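Local coordinates for glycosyl hydrolase (Bacteroides ovatus, PDB 3QC2), which is a glycosyl hydrolase-like enzyme of carbohydrate metabolism that probably folds as a five-bladed beta-propeller, at residues A[245-250]-A[266-271]; A[65-70]-A[95-100]; A[145-150]-A[173-178]. One frame throughout, in Å; residues are numbered along the deposited sequence.

Interaction 1. Residues A[245-250]-A[266-271]; sequences SHLTEC and NGKNHS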
ATOM      1  N   SER A 245      -5.305  16.939   1.280  1.00 19.70           N
ATOM      2  CA  SER A 245      -6.099  17.919   0.521  1.00 20.51           C
ATOM      3  C   SER A 245      -6.189  17.692  -0.984  1.00 21.24           C
ATOM      4  O   SER A 245      -7.035  18.297  -1.639  1.00 21.42           O
ATOM      5  CB  SER A 245      -5.536  19.315   0.768  1.00 20.89           C
ATOM      6  OG  SER A 245      -4.131  19.323   0.631  1.00 20.05           O
ATOM      7  N   HIS A 246      -5.304  16.865  -1.529  1.00 21.77           N
ATOM      8  CA  HIS A 246      -5.332  16.542  -2.948  1.00 22.76           C
ATOM      9  C   HIS A 246      -5.724  15.082  -3.172  1.00 22.11           C
ATOM     10  O   HIS A 246      -6.492  14.782  -4.074  1.00 22.11           O
ATOM     11  CB  HIS A 246      -3.991  16.854  -3.607  1.00 23.49           C
ATOM     12  CG  HIS A 246      -3.982  16.614  -5.086  1.00 26.45           C
ATOM     13  ND1 HIS A 246      -4.877  17.216  -5.942  1.00 29.32           N
ATOM     14  CD2 HIS A 246      -3.172  15.855  -5.863  1.00 29.25           C
ATOM     15  CE1 HIS A 246      -4.630  16.826  -7.180  1.00 30.92           C
ATOM     16  NE2 HIS A 246      -3.598  16.000  -7.159  1.00 30.59           N
ATOM     17  N   LEU A 247      -5.193  14.186  -2.339  1.00 21.66           N
ATOM     18  CA  LEU A 247      -5.483  12.763  -2.439  1.00 21.22           C
ATOM     19  C   LEU A 247      -5.658  12.117  -1.082  1.00 20.72           C
ATOM     20  O   LEU A 247      -5.032  12.512  -0.120  1.00 20.86           O
ATOM     21  CB  LEU A 247      -4.335  12.056  -3.145  1.00 21.27           C
ATOM     22  CG  LEU A 247      -3.970  12.480  -4.560  1.00 21.72           C
ATOM     23  CD1 LEU A 247      -2.728  11.682  -5.024  1.00 22.35           C
ATOM     24  CD2 LEU A 247      -5.139  12.284  -5.532  1.00 21.56           C
ATOM     25  N   THR A 248      -6.539  11.129  -1.023  1.00 20.48           N
ATOM     26  CA  THR A 248      -6.740  10.303   0.170  1.00 19.99           C
ATOM     27  C   THR A 248      -6.594   8.901  -0.354  1.00 20.09           C
ATOM     28  O   THR A 248      -7.579   8.279  -0.775  1.00 20.18           O
ATOM     29  CB  THR A 248      -8.146  10.509   0.829  1.00 20.25           C
ATOM     30  OG1 THR A 248      -9.182  10.353  -0.159  1.00 19.80           O
ATOM     31  CG2 THR A 248      -8.253  11.907   1.488  1.00 19.32           C
ATOM     32  N   GLU A 249      -5.356   8.402  -0.366  1.00 20.04           N
ATOM     33  CA  GLU A 249      -5.061   7.093  -0.963  1.00 20.17           C
ATOM     34  C   GLU A 249      -4.842   5.974   0.056  1.00 20.04           C
ATOM     35  O   GLU A 249      -4.013   6.088   0.962  1.00 19.81           O
ATOM     36  CB  GLU A 249      -3.860   7.220  -1.892  1.00 20.47           C
ATOM     37  CG  GLU A 249      -3.541   5.969  -2.686  1.00 20.56           C
ATOM     38  CD  GLU A 249      -2.619   6.256  -3.859  1.00 21.69           C
ATOM     39  OE1 GLU A 249      -1.960   7.337  -3.855  1.00 22.39           O
ATOM     40  OE2 GLU A 249      -2.558   5.415  -4.797  1.00 22.11           O
ATOM     41  N   CYS A 250      -5.584   4.885  -0.133  1.00 20.24           N
ATOM     42  CA  CYS A 250      -5.539   3.740   0.735  1.00 20.22           C
ATOM     43  C   CYS A 250      -4.105   3.212   0.915  1.00 20.22           C
ATOM     44  O   CYS A 250      -3.358   3.095  -0.044  1.00 20.00           O
ATOM     45  CB  CYS A 250      -6.439   2.634   0.178  1.00 20.54           C
ATOM     46  SG  CYS A 250      -8.189   3.001   0.238  1.00 21.29           S
ATOM     47  N   ASN A 266      -2.730   7.352   2.919  1.00 16.80           N
ATOM     48  CA  ASN A 266      -1.753   8.344   2.487  1.00 17.18           C
ATOM     49  C   ASN A 266      -2.422   9.573   1.968  1.00 17.34           C
ATOM     50  O   ASN A 266      -3.256   9.488   1.075  1.00 17.50           O
ATOM     51  CB  ASN A 266      -0.891   7.753   1.387  1.00 17.03           C
ATOM     52  CG  ASN A 266      -0.119   6.583   1.852  1.00 17.35           C
ATOM     53  OD1 ASN A 266       0.823   6.724   2.638  1.00 17.44           O
ATOM     54  ND2 ASN A 266      -0.497   5.387   1.377  1.00 16.16           N
ATOM     55  N   GLY A 267      -2.047  10.727   2.520  1.00 17.65           N
ATOM     56  CA  GLY A 267      -2.596  11.999   2.097  1.00 18.05           C
ATOM     57  C   GLY A 267      -1.583  12.826   1.328  1.00 18.51           C
ATOM     58  O   GLY A 267      -0.461  13.004   1.782  1.00 18.42           O
ATOM     59  N   LYS A 268      -1.983  13.325   0.158  1.00 19.11           N
ATOM     60  CA  LYS A 268      -1.121  14.189  -0.655  1.00 20.00           C
ATOM     61  C   LYS A 268      -1.559  15.627  -0.446  1.00 20.20           C
ATOM     62  O   LYS A 268      -2.743  15.934  -0.535  1.00 20.79           O
ATOM     63  CB  LYS A 268      -1.189  13.811  -2.131  1.00 20.41           C
ATOM     64  CG  LYS A 268      -0.174  14.574  -3.019  1.00 21.77           C
ATOM     65  CD  LYS A 268      -0.059  13.951  -4.405  1.00 23.52           C
ATOM     66  CE  LYS A 268       0.942  14.717  -5.298  1.00 25.45           C
ATOM     67  NZ  LYS A 268       1.170  14.033  -6.629  1.00 26.60           N
ATOM     68  N   ASN A 269      -0.610  16.506  -0.163  1.00 20.50           N
ATOM     69  CA  ASN A 269      -0.917  17.917   0.124  1.00 20.99           C
ATOM     70  C   ASN A 269      -1.106  18.750  -1.166  1.00 21.67           C
ATOM     71  O   ASN A 269      -0.227  18.772  -2.035  1.00 21.98           O
ATOM     72  CB  ASN A 269       0.203  18.517   0.983  1.00 21.17           C
ATOM     73  CG  ASN A 269      -0.206  19.804   1.692  1.00 21.36           C
ATOM     74  OD1 ASN A 269      -1.386  20.056   1.927  1.00 20.33           O
ATOM     75  ND2 ASN A 269       0.792  20.611   2.068  1.00 21.17           N
ATOM     76  N   HIS A 270      -2.255  19.425  -1.274  1.00 21.83           N
ATOM     77  CA  HIS A 270      -2.574  20.254  -2.437  1.00 22.47           C
ATOM     78  C   HIS A 270      -1.809  21.591  -2.320  1.00 23.15           C
ATOM     79  O   HIS A 270      -1.774  22.185  -1.253  1.00 23.09           O
ATOM     80  CB  HIS A 270      -4.077  20.506  -2.487  1.00 22.54           C
ATOM     81  CG  HIS A 270      -4.579  20.924  -3.825  1.00 23.01           C
ATOM     82  ND1 HIS A 270      -4.312  22.155  -4.367  1.00 23.36           N
ATOM     83  CD2 HIS A 270      -5.364  20.281  -4.724  1.00 23.58           C
ATOM     84  CE1 HIS A 270      -4.890  22.253  -5.550  1.00 24.31           C
ATOM     85  NE2 HIS A 270      -5.533  21.130  -5.792  1.00 24.29           N
ATOM     86  N   SER A 271      -1.201  22.056  -3.414  1.00 23.73           N
ATOM     87  CA  SER A 271      -0.412  23.314  -3.370  1.00 24.47           C
ATOM     88  C   SER A 271      -1.272  24.594  -3.295  1.00 24.74           C
ATOM     89  O   SER A 271      -0.805  25.641  -2.824  1.00 25.15           O
ATOM     90  CB  SER A 271       0.556  23.381  -4.546  1.00 25.03           C
ATOM     91  OG  SER A 271      -0.108  23.156  -5.761  1.00 26.21           O
TER
HETATM   92  O   HOH W   1      -1.751  13.493  -7.784  1.00 37.10           O
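Main-chain bonding between Glu249 and Asn266 runs both ways: Glu249 N gives to Asn266 O at 2.8 Å, and Asn266 N returns a bond to Glu249 O at 2.7 Å. Lys268 N donates to Leu247 O, which also receives the CA-H of Gly267. The pattern then changes, because Lys268 O takes His246 N at 2.9 Å and, more weakly, Ser245 N, so that one carbonyl serves two successive residues.

Beyond this shared carbonyl a side chain takes over. The first torsion of Ser245 (chi1 47°) tucks OG between its own N and carbonyl carbon, where it accepts the backbone N of His270 at 2.7 Å in an almost straight bond (175°). OG is also hydrogen-bonded to Tyr242 O, which fixes it further.

Across the strands, Lys268 lies side by side with Leu247 and His246. Fully extended, it brings its CD to 3.6 Å from Leu247 CD1, and the same CD meets the His246 ring at its edge. A water accepts from Lys268 NZ and, weakly, from His246 NE2. The two imidazoles meet obliquely instead, that of His246 turned 74° against that of His270, with ND1 of the former 3.3 Å from CD2 of the latter.

Two of the polar ends find partners outside the hairpin: Asn266 OD1 accepts Ile326 N, and Glu249 OE2 is hydrogen-bonded to Ser181 OG. His246 and Leu247 together opposing Lys268 make a classic beta bulge, here at the open end of the antiparallel hairpin formed by strands 247-257 and 260-268.

Interaction 2. Residues A[65-70]-A[95-100]; sequences IVVLYR and THFQRE
Val67 and Phe97 have the closest CA atoms of the two segments, yet these stand 8.4 Å apart, too far for strand pairing. The touching parts run at 58° to each other, and no backbone hydrogen bond joins them. Strand 84-91 lies between: it bonds the backbone of Ile65, Val67 and Tyr69 through Ser91, Ala89 and Gly87, while Phe97 and Arg99 reach over it from the far side. Such a contact shows how side chains can link strands that are not neighbours in a sheet.

The Phe97 ring crosses Val67 at about a right angle, and its CE2 lies 3.4 Å from Val67 CG2. That methyl stands beside the backbone N of Val67, anti to the carbonyl carbon. Ile65 adds a looser touch, CG2 to Phe97 CE2 at 4.2 Å. Strands 52-61, 64-72, 84-91 and 98-99 form an antiparallel four-stranded sheet in sequence order, as in a blade of a beta-propeller, so this packing links strand 64-72 to the segment around strand 98-99.

At the other end Tyr69 meets Arg99. Arg99 NE donates to Tyr69 OH over 3.2 Å, at an N-H...O angle of 154°, with OH slightly out of the guanidinium plane. Ring and guanidinium stand 84° apart. The bend at chi3 of Arg99 brings NE round to the hydroxyl. Glu49 OE1 ties both together, hydrogen-bonded to Tyr69 OH and salt-bridged to Arg99 NH2, and Ser30 O takes NH1.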
ATOM      1  N   ILE A  65       8.664 -12.388   8.303  1.00 27.58           N
ATOM      2  CA  ILE A  65       8.036 -11.290   7.590  1.00 26.27           C
ATOM      3  C   ILE A  65       8.536 -11.287   6.150  1.00 25.80           C
ATOM      4  O   ILE A  65       9.737 -11.216   5.920  1.00 26.19           O
ATOM      5  CB  ILE A  65       8.374  -9.932   8.217  1.00 25.98           C
ATOM      6  CG1 ILE A  65       7.746  -9.816   9.605  1.00 25.59           C
ATOM      7  CG2 ILE A  65       7.893  -8.773   7.288  1.00 24.99           C
ATOM      8  CD1 ILE A  65       8.060  -8.522  10.314  1.00 25.19           C
ATOM      9  N   VAL A  66       7.613 -11.382   5.189  1.00 24.93           N
ATOM     10  CA  VAL A  66       7.959 -11.338   3.764  1.00 24.48           C
ATOM     11  C   VAL A  66       7.495 -10.010   3.177  1.00 23.83           C
ATOM     12  O   VAL A  66       6.374  -9.560   3.434  1.00 23.62           O
ATOM     13  CB  VAL A  66       7.316 -12.492   2.972  1.00 24.76           C
ATOM     14  CG1 VAL A  66       7.456 -12.271   1.473  1.00 24.74           C
ATOM     15  CG2 VAL A  66       7.929 -13.833   3.375  1.00 25.20           C
ATOM     16  N   VAL A  67       8.367  -9.382   2.409  1.00 23.58           N
ATOM     17  CA  VAL A  67       8.057  -8.147   1.752  1.00 22.96           C
ATOM     18  C   VAL A  67       8.203  -8.305   0.245  1.00 23.15           C
ATOM     19  O   VAL A  67       9.158  -8.906  -0.225  1.00 23.44           O
ATOM     20  CB  VAL A  67       8.996  -6.986   2.234  1.00 22.83           C
ATOM     21  CG1 VAL A  67       9.040  -5.852   1.214  1.00 21.83           C
ATOM     22  CG2 VAL A  67       8.570  -6.475   3.624  1.00 22.44           C
ATOM     23  N   LEU A  68       7.212  -7.810  -0.492  1.00 23.00           N
ATOM     24  CA  LEU A  68       7.294  -7.716  -1.942  1.00 23.34           C
ATOM     25  C   LEU A  68       7.403  -6.236  -2.241  1.00 23.21           C
ATOM     26  O   LEU A  68       6.493  -5.465  -1.918  1.00 22.65           O
ATOM     27  CB  LEU A  68       6.100  -8.329  -2.662  1.00 23.47           C
ATOM     28  CG  LEU A  68       6.215  -9.835  -2.941  1.00 23.78           C
ATOM     29  CD1 LEU A  68       6.163 -10.612  -1.683  1.00 23.11           C
ATOM     30  CD2 LEU A  68       5.105 -10.258  -3.882  1.00 23.54           C
ATOM     31  N   TYR A  69       8.519  -5.839  -2.846  1.00 23.47           N
ATOM     32  CA  TYR A  69       8.777  -4.435  -3.124  1.00 23.35           C
ATOM     33  C   TYR A  69       8.712  -4.098  -4.603  1.00 23.79           C
ATOM     34  O   TYR A  69       9.145  -4.884  -5.450  1.00 24.04           O
ATOM     35  CB  TYR A  69      10.147  -4.019  -2.549  1.00 23.50           C
ATOM     36  CG  TYR A  69      11.347  -4.855  -3.027  1.00 23.87           C
ATOM     37  CD1 TYR A  69      11.722  -6.017  -2.358  1.00 24.29           C
ATOM     38  CD2 TYR A  69      12.104  -4.462  -4.126  1.00 23.84           C
ATOM     39  CE1 TYR A  69      12.835  -6.786  -2.785  1.00 24.18           C
ATOM     40  CE2 TYR A  69      13.206  -5.216  -4.564  1.00 24.26           C
ATOM     41  CZ  TYR A  69      13.566  -6.375  -3.879  1.00 24.37           C
ATOM     42  OH  TYR A  69      14.641  -7.111  -4.294  1.00 22.58           O
ATOM     43  N   ARG A  70       8.145  -2.922  -4.903  1.00 23.65           N
ATOM     44  CA  ARG A  70       8.083  -2.414  -6.256  1.00 24.29           C
ATOM     45  C   ARG A  70       9.485  -2.011  -6.667  1.00 25.28           C
ATOM     46  O   ARG A  70      10.095  -1.179  -6.022  1.00 25.17           O
ATOM     47  CB  ARG A  70       7.159  -1.195  -6.331  1.00 23.87           C
ATOM     48  CG  ARG A  70       7.169  -0.471  -7.672  1.00 24.04           C
ATOM     49  CD  ARG A  70       6.208   0.708  -7.676  1.00 23.61           C
ATOM     50  NE  ARG A  70       6.300   1.479  -8.910  1.00 23.75           N
ATOM     51  CZ  ARG A  70       5.574   2.569  -9.189  1.00 24.52           C
ATOM     52  NH1 ARG A  70       4.668   3.037  -8.316  1.00 23.10           N
ATOM     53  NH2 ARG A  70       5.748   3.199 -10.356  1.00 25.60           N
ATOM     54  N   THR A  95      13.430  -5.992  10.452  1.00 26.44           N
ATOM     55  CA  THR A  95      14.319  -4.859  10.149  1.00 26.48           C
ATOM     56  C   THR A  95      15.482  -5.189   9.179  1.00 26.85           C
ATOM     57  O   THR A  95      16.011  -4.292   8.532  1.00 26.76           O
ATOM     58  CB  THR A  95      14.908  -4.285  11.443  1.00 26.92           C
ATOM     59  OG1 THR A  95      15.608  -5.317  12.154  1.00 28.10           O
ATOM     60  CG2 THR A  95      13.798  -3.725  12.328  1.00 26.15           C
ATOM     61  N   HIS A  96      15.877  -6.460   9.107  1.00 27.19           N
ATOM     62  CA  HIS A  96      16.941  -6.896   8.208  1.00 27.87           C
ATOM     63  C   HIS A  96      16.362  -7.911   7.228  1.00 27.69           C
ATOM     64  O   HIS A  96      15.848  -8.967   7.641  1.00 27.75           O
ATOM     65  CB  HIS A  96      18.087  -7.501   8.993  1.00 28.75           C
ATOM     66  CG  HIS A  96      18.664  -6.576  10.014  1.00 29.44           C
ATOM     67  ND1 HIS A  96      18.325  -6.636  11.344  1.00 29.92           N
ATOM     68  CD2 HIS A  96      19.534  -5.548   9.894  1.00 30.26           C
ATOM     69  CE1 HIS A  96      18.976  -5.698  12.005  1.00 31.28           C
ATOM     70  NE2 HIS A  96      19.718  -5.024  11.147  1.00 30.92           N
ATOM     71  N   PHE A  97      16.453  -7.599   5.934  1.00 27.31           N
ATOM     72  CA  PHE A  97      15.868  -8.441   4.890  1.00 27.01           C
ATOM     73  C   PHE A  97      16.871  -9.153   4.001  1.00 27.55           C
ATOM     74  O   PHE A  97      17.984  -8.662   3.763  1.00 27.77           O
ATOM     75  CB  PHE A  97      14.908  -7.603   4.043  1.00 26.29           C
ATOM     76  CG  PHE A  97      13.650  -7.268   4.748  1.00 25.44           C
ATOM     77  CD1 PHE A  97      13.618  -6.240   5.699  1.00 25.37           C
ATOM     78  CD2 PHE A  97      12.493  -7.990   4.505  1.00 24.96           C
ATOM     79  CE1 PHE A  97      12.450  -5.936   6.375  1.00 24.70           C
ATOM     80  CE2 PHE A  97      11.320  -7.694   5.174  1.00 25.13           C
ATOM     81  CZ  PHE A  97      11.294  -6.656   6.112  1.00 24.79           C
ATOM     82  N   GLN A  98      16.443 -10.331   3.520  1.00 27.78           N
ATOM     83  CA  GLN A  98      17.223 -11.199   2.644  1.00 28.30           C
ATOM     84  C   GLN A  98      16.484 -11.273   1.295  1.00 28.28           C
ATOM     85  O   GLN A  98      15.455 -11.942   1.165  1.00 27.95           O
ATOM     86  CB  GLN A  98      17.353 -12.573   3.277  1.00 28.70           C
ATOM     87  CG  GLN A  98      17.967 -12.532   4.695  1.00 28.75           C
ATOM     88  CD  GLN A  98      18.065 -13.890   5.352  1.00 28.37           C
ATOM     89  OE1 GLN A  98      18.732 -14.791   4.852  1.00 27.94           O
ATOM     90  NE2 GLN A  98      17.429 -14.030   6.511  1.00 28.43           N
ATOM     91  N   ARG A  99      17.029 -10.593   0.302  1.00 28.62           N
ATOM     92  CA  ARG A  99      16.377 -10.454  -1.009  1.00 28.59           C
ATOM     93  C   ARG A  99      16.784 -11.476  -2.028  1.00 29.51           C
ATOM     94  O   ARG A  99      17.907 -11.966  -2.012  1.00 30.23           O
ATOM     95  CB  ARG A  99      16.717  -9.070  -1.564  1.00 28.55           C
ATOM     96  CG  ARG A  99      16.295  -7.927  -0.650  1.00 27.53           C
ATOM     97  CD  ARG A  99      17.075  -6.653  -0.921  1.00 28.05           C
ATOM     98  NE  ARG A  99      16.888  -6.118  -2.274  1.00 28.50           N
ATOM     99  CZ  ARG A  99      17.352  -4.930  -2.688  1.00 28.37           C
ATOM    100  NH1 ARG A  99      18.034  -4.142  -1.853  1.00 28.50           N
ATOM    101  NH2 ARG A  99      17.129  -4.524  -3.932  1.00 27.99           N
ATOM    102  N   GLU A 100      15.859 -11.803  -2.927  1.00 29.75           N
ATOM    103  CA  GLU A 100      16.169 -12.683  -4.056  1.00 30.93           C
ATOM    104  C   GLU A 100      16.713 -11.770  -5.127  1.00 30.75           C
ATOM    105  O   GLU A 100      16.362 -10.588  -5.176  1.00 30.49           O
ATOM    106  CB  GLU A 100      14.936 -13.429  -4.565  1.00 31.11           C
ATOM    107  CG  GLU A 100      14.302 -14.404  -3.558  1.00 33.12           C
ATOM    108  CD  GLU A 100      15.202 -15.611  -3.192  1.00 37.11           C
ATOM    109  OE1 GLU A 100      16.232 -15.860  -3.891  1.00 40.12           O
ATOM    110  OE2 GLU A 100      14.859 -16.322  -2.205  1.00 39.28           O
TER

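Interaction 3. Residues A[145-150]-A[173-178]; sequences VPRLAV and KFFNLG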
ATOM      1  N   VAL A 145      -4.027   3.175 -19.001  1.00 29.77           N
ATOM      2  CA  VAL A 145      -4.985   3.091 -17.898  1.00 28.65           C
ATOM      3  C   VAL A 145      -4.420   2.292 -16.712  1.00 27.55           C
ATOM      4  O   VAL A 145      -3.865   1.216 -16.894  1.00 27.57           O
ATOM      5  CB  VAL A 145      -6.305   2.415 -18.344  1.00 29.30           C
ATOM      6  CG1 VAL A 145      -7.307   2.370 -17.182  1.00 28.47           C
ATOM      7  CG2 VAL A 145      -6.915   3.147 -19.575  1.00 30.22           C
ATOM      8  N   PRO A 146      -4.540   2.836 -15.496  1.00 26.46           N
ATOM      9  CA  PRO A 146      -4.119   2.087 -14.320  1.00 25.65           C
ATOM     10  C   PRO A 146      -5.316   1.298 -13.793  1.00 25.14           C
ATOM     11  O   PRO A 146      -6.390   1.851 -13.659  1.00 25.42           O
ATOM     12  CB  PRO A 146      -3.703   3.176 -13.342  1.00 25.02           C
ATOM     13  CG  PRO A 146      -4.591   4.345 -13.679  1.00 25.61           C
ATOM     14  CD  PRO A 146      -4.975   4.205 -15.150  1.00 26.29           C
ATOM     15  N   ARG A 147      -5.133   0.009 -13.529  1.00 24.71           N
ATOM     16  CA  ARG A 147      -6.224  -0.835 -13.052  1.00 24.32           C
ATOM     17  C   ARG A 147      -5.857  -1.598 -11.792  1.00 23.49           C
ATOM     18  O   ARG A 147      -4.762  -2.137 -11.682  1.00 23.25           O
ATOM     19  CB  ARG A 147      -6.635  -1.840 -14.134  1.00 24.94           C
ATOM     20  CG  ARG A 147      -7.327  -1.240 -15.336  1.00 25.90           C
ATOM     21  CD  ARG A 147      -7.772  -2.342 -16.283  1.00 26.94           C
ATOM     22  NE  ARG A 147      -8.531  -1.852 -17.438  1.00 28.24           N
ATOM     23  CZ  ARG A 147      -7.989  -1.358 -18.562  1.00 29.32           C
ATOM     24  NH1 ARG A 147      -6.664  -1.246 -18.697  1.00 29.65           N
ATOM     25  NH2 ARG A 147      -8.777  -0.954 -19.545  1.00 30.37           N
ATOM     26  N   LEU A 148      -6.788  -1.633 -10.840  1.00 23.03           N
ATOM     27  CA  LEU A 148      -6.607  -2.402  -9.623  1.00 22.53           C
ATOM     28  C   LEU A 148      -6.892  -3.832 -10.012  1.00 23.10           C
ATOM     29  O   LEU A 148      -7.986  -4.142 -10.528  1.00 23.46           O
ATOM     30  CB  LEU A 148      -7.557  -1.933  -8.533  1.00 22.08           C
ATOM     31  CG  LEU A 148      -7.481  -2.699  -7.213  1.00 21.50           C
ATOM     32  CD1 LEU A 148      -6.032  -2.713  -6.625  1.00 18.96           C
ATOM     33  CD2 LEU A 148      -8.498  -2.140  -6.202  1.00 19.91           C
ATOM     34  N   ALA A 149      -5.909  -4.702  -9.798  1.00 23.11           N
ATOM     35  CA  ALA A 149      -6.013  -6.109 -10.195  1.00 23.74           C
ATOM     36  C   ALA A 149      -5.714  -7.043  -9.046  1.00 23.57           C
ATOM     37  O   ALA A 149      -5.191  -6.627  -8.016  1.00 22.88           O
ATOM     38  CB  ALA A 149      -5.069  -6.398 -11.372  1.00 24.04           C
ATOM     39  N   VAL A 150      -6.025  -8.321  -9.254  1.00 24.33           N
ATOM     40  CA  VAL A 150      -5.852  -9.335  -8.247  1.00 24.31           C
ATOM     41  C   VAL A 150      -4.912 -10.457  -8.679  1.00 25.14           C
ATOM     42  O   VAL A 150      -4.901 -10.869  -9.847  1.00 25.83           O
ATOM     43  CB  VAL A 150      -7.229  -9.966  -7.873  1.00 24.58           C
ATOM     44  CG1 VAL A 150      -7.071 -10.942  -6.699  1.00 23.63           C
ATOM     45  CG2 VAL A 150      -8.234  -8.874  -7.525  1.00 23.37           C
ATOM     46  N   LYS A 173     -19.123  -2.911 -16.661  1.00 37.77           N
ATOM     47  CA  LYS A 173     -19.274  -1.444 -16.627  1.00 37.56           C
ATOM     48  C   LYS A 173     -17.986  -0.711 -16.204  1.00 36.43           C
ATOM     49  O   LYS A 173     -17.666   0.336 -16.752  1.00 36.59           O
ATOM     50  CB  LYS A 173     -20.425  -1.052 -15.687  1.00 37.57           C
ATOM     51  CG  LYS A 173     -20.697   0.454 -15.603  1.00 37.62           C
ATOM     52  N   PHE A 174     -17.252  -1.274 -15.245  1.00 35.41           N
ATOM     53  CA  PHE A 174     -16.031  -0.633 -14.736  1.00 34.59           C
ATOM     54  C   PHE A 174     -14.715  -1.258 -15.221  1.00 34.37           C
ATOM     55  O   PHE A 174     -13.670  -1.011 -14.628  1.00 33.80           O
ATOM     56  CB  PHE A 174     -16.046  -0.627 -13.199  1.00 33.75           C
ATOM     57  CG  PHE A 174     -17.157   0.177 -12.611  1.00 33.95           C
ATOM     58  CD1 PHE A 174     -17.063   1.567 -12.545  1.00 34.15           C
ATOM     59  CD2 PHE A 174     -18.293  -0.445 -12.095  1.00 34.46           C
ATOM     60  CE1 PHE A 174     -18.094   2.331 -11.990  1.00 34.47           C
ATOM     61  CE2 PHE A 174     -19.325   0.309 -11.536  1.00 34.89           C
ATOM     62  CZ  PHE A 174     -19.227   1.703 -11.486  1.00 34.61           C
ATOM     63  N   PHE A 175     -14.753  -2.039 -16.300  1.00 35.14           N
ATOM     64  CA  PHE A 175     -13.525  -2.674 -16.814  1.00 35.10           C
ATOM     65  C   PHE A 175     -12.448  -1.620 -17.160  1.00 34.48           C
ATOM     66  O   PHE A 175     -11.267  -1.820 -16.870  1.00 33.85           O
ATOM     67  CB  PHE A 175     -13.814  -3.560 -18.038  1.00 36.30           C
ATOM     68  CG  PHE A 175     -12.631  -4.396 -18.472  1.00 36.76           C
ATOM     69  CD1 PHE A 175     -11.701  -3.898 -19.375  1.00 37.75           C
ATOM     70  CD2 PHE A 175     -12.445  -5.676 -17.962  1.00 37.63           C
ATOM     71  CE1 PHE A 175     -10.597  -4.671 -19.767  1.00 38.24           C
ATOM     72  CE2 PHE A 175     -11.345  -6.457 -18.351  1.00 37.91           C
ATOM     73  CZ  PHE A 175     -10.426  -5.949 -19.253  1.00 38.18           C
ATOM     74  N   ASN A 176     -12.877  -0.509 -17.774  1.00 34.48           N
ATOM     75  CA  ASN A 176     -11.964   0.589 -18.161  1.00 34.06           C
ATOM     76  C   ASN A 176     -11.759   1.643 -17.066  1.00 32.71           C
ATOM     77  O   ASN A 176     -11.146   2.681 -17.310  1.00 32.54           O
ATOM     78  CB  ASN A 176     -12.473   1.267 -19.447  1.00 35.21           C
ATOM     79  CG  ASN A 176     -12.458   0.327 -20.655  1.00 36.70           C
ATOM     80  OD1 ASN A 176     -11.633  -0.588 -20.738  1.00 37.92           O
ATOM     81  ND2 ASN A 176     -13.360   0.563 -21.599  1.00 38.21           N
ATOM     82  N   LEU A 177     -12.252   1.374 -15.863  1.00 31.55           N
ATOM     83  CA  LEU A 177     -12.108   2.317 -14.758  1.00 30.50           C
ATOM     84  C   LEU A 177     -10.646   2.448 -14.321  1.00 29.69           C
ATOM     85  O   LEU A 177      -9.998   1.451 -13.993  1.00 29.35           O
ATOM     86  CB  LEU A 177     -12.955   1.876 -13.556  1.00 29.94           C
ATOM     87  CG  LEU A 177     -12.885   2.767 -12.314  1.00 29.14           C
ATOM     88  CD1 LEU A 177     -13.496   4.152 -12.591  1.00 29.50           C
ATOM     89  CD2 LEU A 177     -13.572   2.090 -11.143  1.00 28.36           C
ATOM     90  N   GLY A 178     -10.138   3.683 -14.325  1.00 29.24           N
ATOM     91  CA  GLY A 178      -8.795   3.958 -13.861  1.00 28.54           C
ATOM     92  C   GLY A 178      -8.814   3.868 -12.346  1.00 27.43           C
ATOM     93  O   GLY A 178      -9.538   4.616 -11.694  1.00 27.41           O
TER
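Arg147 reaches the turn at Phe175 and Asn176 by a first torsion of -70°, which sets CG beside its backbone N, and by a chain that then runs straight to NE. A last torsion of 83° swings the guanidinium broadside to that chain, so that the edge carrying NE and NH2 faces the turn. Val145 starts differently, with CG1 anti to the backbone N, and this places the methyl over the centre of the guanidinium, 3.9 Å above its plane.

Two donors of one edge are thus used at once. NE gives a bond of 2.8 Å, nearly straight at 166°, to the backbone O of Phe175, while NH2 gives a longer, more bent one of 3.1 Å to Asn176 OD1. Both oxygens lie close to the guanidinium plane, and the pair of bonds should fix its rotation. The Asn176 side chain runs alongside that of Arg147, pointing the same way. Phe174 to Leu177 make a type I beta turn, closed by Leu177 N to Phe174 O at 3.0 Å, and the arginine holds the two central residues of it, one by main chain and one by side chain. This turn leads toward strand 182-189, while Arg147 sits on the third strand of a four-stranded antiparallel sheet, consistent with a propeller blade.

Past the turn the CA atoms come nearest each other at Pro146 and Gly178, where Pro146 O receives a CA-H...O contact from Gly178 CA at 3.2 Å. The next residue, Cys179, forms a backbone hydrogen bond with Pro146, and the side chain of Leu177 touches Trp206.

From the N terminus, interaction 2 comes first, closing the run from 65-70 to 95-100 within one four-stranded sheet. Interaction 3 follows, looping from strand 146-153 of the next such sheet to the connection at 173-178 that leads into strand 182-189. Interaction 1 is last, holding the open end of the hairpin 247-268. The three are in series: each closes before the next opens, and none nests or crosses. Interactions 1 and 2 lie on opposite sides of the chain's centre, their own centres about 27 Å apart. Interactions 1 and 2 tie strands within separate sheets, whereas interaction 3 joins a sheet to the link leaving it.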